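Local coordinates for protein Rnh (Ribonuclease H) (Chlorobaculum tepidum, PDB 3H08) that probably cleaves the RNA strand of RNA-DNA hybrids, acting as a magnesium-dependent endonuclease that leaves 5'-phosphomonoester ends, at residues G81-K84 / R85-K88. The protein carries 3 engineered substitutions. Residues are numbered along the deposited sequence; the frame is centred on the assembly and turned at random.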
ATOM      1  N   GLY A  81       8.564   0.115 -13.993  1.00 29.49           N
ATOM      2  CA  GLY A  81       8.789   1.479 -14.505  1.00 29.38           C
ATOM      3  C   GLY A  81       7.540   2.166 -15.037  1.00 29.93           C
ATOM      4  O   GLY A  81       7.631   3.241 -15.624  1.00 29.39           O
ATOM      5  N   TRP A  82       6.375   1.556 -14.817  1.00 29.21           N
ATOM      6  CA  TRP A  82       5.131   2.040 -15.415  1.00 29.56           C
ATOM      7  C   TRP A  82       4.721   3.378 -14.815  1.00 28.83           C
ATOM      8  O   TRP A  82       4.319   4.291 -15.524  1.00 28.05           O
ATOM      9  CB  TRP A  82       4.008   1.033 -15.205  1.00 30.01           C
ATOM     10  CG  TRP A  82       4.250  -0.283 -15.820  1.00 32.18           C
ATOM     11  CD1 TRP A  82       5.178  -0.588 -16.766  1.00 33.33           C
ATOM     12  CD2 TRP A  82       3.504  -1.470 -15.585  1.00 32.34           C
ATOM     13  NE1 TRP A  82       5.064  -1.917 -17.137  1.00 33.53           N
ATOM     14  CE2 TRP A  82       4.040  -2.477 -16.420  1.00 33.38           C
ATOM     15  CE3 TRP A  82       2.428  -1.786 -14.749  1.00 32.83           C
ATOM     16  CZ2 TRP A  82       3.548  -3.767 -16.433  1.00 32.40           C
ATOM     17  CZ3 TRP A  82       1.935  -3.090 -14.775  1.00 33.11           C
ATOM     18  CH2 TRP A  82       2.492  -4.051 -15.612  1.00 33.19           C
ATOM     19  N   LEU A  83       4.789   3.491 -13.503  1.00 28.26           N
ATOM     20  CA  LEU A  83       4.403   4.728 -12.866  1.00 29.01           C
ATOM     21  C   LEU A  83       5.213   5.894 -13.436  1.00 29.47           C
ATOM     22  O   LEU A  83       4.661   6.958 -13.780  1.00 28.48           O
ATOM     23  CB  LEU A  83       4.554   4.633 -11.348  1.00 28.09           C
ATOM     24  CG  LEU A  83       4.367   5.977 -10.646  1.00 28.18           C
ATOM     25  CD1 LEU A  83       2.945   6.510 -10.839  1.00 29.35           C
ATOM     26  CD2 LEU A  83       4.686   5.823  -9.193  1.00 28.05           C
ATOM     27  N   LYS A  84       6.510   5.684 -13.611  1.00 29.70           N
ATOM     28  CA  LYS A  84       7.357   6.768 -14.137  1.00 30.02           C
ATOM     29  C   LYS A  84       7.014   7.138 -15.570  1.00 29.74           C
ATOM     30  O   LYS A  84       7.037   8.308 -15.938  1.00 28.47           O
ATOM     31  CB  LYS A  84       8.839   6.416 -13.975  1.00 31.53           C
ATOM     32  CG  LYS A  84       9.257   6.326 -12.480  1.00 34.39           C
ATOM     33  CD  LYS A  84       8.521   7.384 -11.612  1.00 37.90           C
ATOM     34  CE  LYS A  84       8.668   7.140 -10.121  1.00 37.40           C
ATOM     35  NZ  LYS A  84      10.090   6.973  -9.698  1.00 41.18           N
ATOM     36  N   ARG A  85       6.610   6.153 -16.354  1.00 29.60           N
ATOM     37  CA  ARG A  85       6.165   6.418 -17.715  1.00 29.94           C
ATOM     38  C   ARG A  85       4.800   7.115 -17.750  1.00 29.38           C
ATOM     39  O   ARG A  85       4.550   7.978 -18.619  1.00 28.06           O
ATOM     40  CB  ARG A  85       6.111   5.122 -18.501  1.00 31.32           C
ATOM     41  CG  ARG A  85       7.477   4.468 -18.629  1.00 34.22           C
ATOM     42  CD  ARG A  85       7.842   4.202 -20.060  1.00 37.16           C
ATOM     43  NE  ARG A  85       9.162   3.579 -20.162  1.00 37.43           N
ATOM     44  CZ  ARG A  85       9.760   3.238 -21.304  1.00 39.48           C
ATOM     45  NH1 ARG A  85       9.172   3.462 -22.477  1.00 40.92           N
ATOM     46  NH2 ARG A  85      10.959   2.680 -21.268  1.00 38.53           N
ATOM     47  N   TRP A  86       3.918   6.759 -16.810  1.00 28.65           N
ATOM     48  CA  TRP A  86       2.589   7.376 -16.752  1.00 29.01           C
ATOM     49  C   TRP A  86       2.721   8.863 -16.510  1.00 29.04           C
ATOM     50  O   TRP A  86       2.075   9.665 -17.174  1.00 28.56           O
ATOM     51  CB  TRP A  86       1.716   6.767 -15.644  1.00 28.50           C
ATOM     52  CG  TRP A  86       1.326   5.361 -15.875  1.00 28.10           C
ATOM     53  CD1 TRP A  86       1.250   4.704 -17.068  1.00 28.32           C
ATOM     54  CD2 TRP A  86       0.975   4.409 -14.869  1.00 27.92           C
ATOM     55  NE1 TRP A  86       0.847   3.407 -16.867  1.00 28.92           N
ATOM     56  CE2 TRP A  86       0.670   3.207 -15.520  1.00 28.54           C
ATOM     57  CE3 TRP A  86       0.837   4.480 -13.479  1.00 29.34           C
ATOM     58  CZ2 TRP A  86       0.278   2.062 -14.818  1.00 29.42           C
ATOM     59  CZ3 TRP A  86       0.450   3.329 -12.789  1.00 28.68           C
ATOM     60  CH2 TRP A  86       0.158   2.162 -13.457  1.00 29.33           C
ATOM     61  N   VAL A  87       3.556   9.226 -15.551  1.00 29.54           N
ATOM     62  CA  VAL A  87       3.761  10.607 -15.198  1.00 31.68           C
ATOM     63  C   VAL A  87       4.292  11.358 -16.406  1.00 31.77           C
ATOM     64  O   VAL A  87       3.818  12.448 -16.731  1.00 32.63           O
ATOM     65  CB  VAL A  87       4.782  10.734 -14.061  1.00 32.86           C
ATOM     66  CG1 VAL A  87       5.270  12.181 -13.926  1.00 35.07           C
ATOM     67  CG2 VAL A  87       4.195  10.259 -12.815  1.00 35.03           C
ATOM     68  N   LYS A  88       5.274  10.758 -17.063  1.00 32.39           N
ATOM     69  CA  LYS A  88       5.910  11.337 -18.233  1.00 32.78           C
ATOM     70  C   LYS A  88       4.932  11.516 -19.389  1.00 32.22           C
ATOM     71  O   LYS A  88       5.048  12.478 -20.138  1.00 32.50           O
ATOM     72  CB  LYS A  88       7.081  10.452 -18.652  1.00 33.29           C
ATOM     73  CG  LYS A  88       7.763  10.842 -19.923  1.00 34.21           C
ATOM     74  CD  LYS A  88       8.918   9.892 -20.208  1.00 35.34           C
ATOM     75  CE  LYS A  88      10.174  10.269 -19.410  1.00 38.09           C
ATOM     76  NZ  LYS A  88      10.677  11.641 -19.756  1.00 38.85           N
TER
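The short helix 82-88, which follows helix 72-79 in this RNase H fold, probably belongs to the region corresponding to the basic protrusion, or handle, of related bacterial enzymes, and W82, L83, W86 and V87 pack against one another along it. G81 ends the preceding helix with a positive phi of 82° and also serves as N-cap of the new one, its O accepting R85 N at 3.2 Å. The next three i to i+4 bonds follow in order, the shortest being W86 N to W82 O at 2.8 Å. That same carbonyl oxygen also sits 3.2 Å above one face of the W86 indole, displaced toward its rim, because CG of W86 is anti to its own carbonyl carbon (chi1 -67°) and the ring is folded back along the preceding turn. On the six-membered ring, W82 CB makes a CH-pi contact, 4.2 Å from the centroid and 26° off the normal. Beyond CB, the W82 side chain extends off this turn, and the residue also touches N76 of helix 72-79. L83 crosses the W86 side chain at about a right angle, its CD1 methyl lying 3.9 Å from W86 CE3; a looser apolar contact joins the same methyl to V87 CG2 at 4.4 Å. W86 also meets W105 edge-to-face and touches W91 and V99. An alanine in place of W86 would probably leave W82 CB and L83 CD1 without their aromatic partner and deprive W105 of its edge-to-face mate. Four backbone bonds thus hold the helix, while L83, W86 and V87 supply the apolar side that packs on helix 102-114; K84, R85 and K88 are exposed and basic, K84 also lying along L109, consistent with the nucleic acid-binding role of the protrusion in relatives.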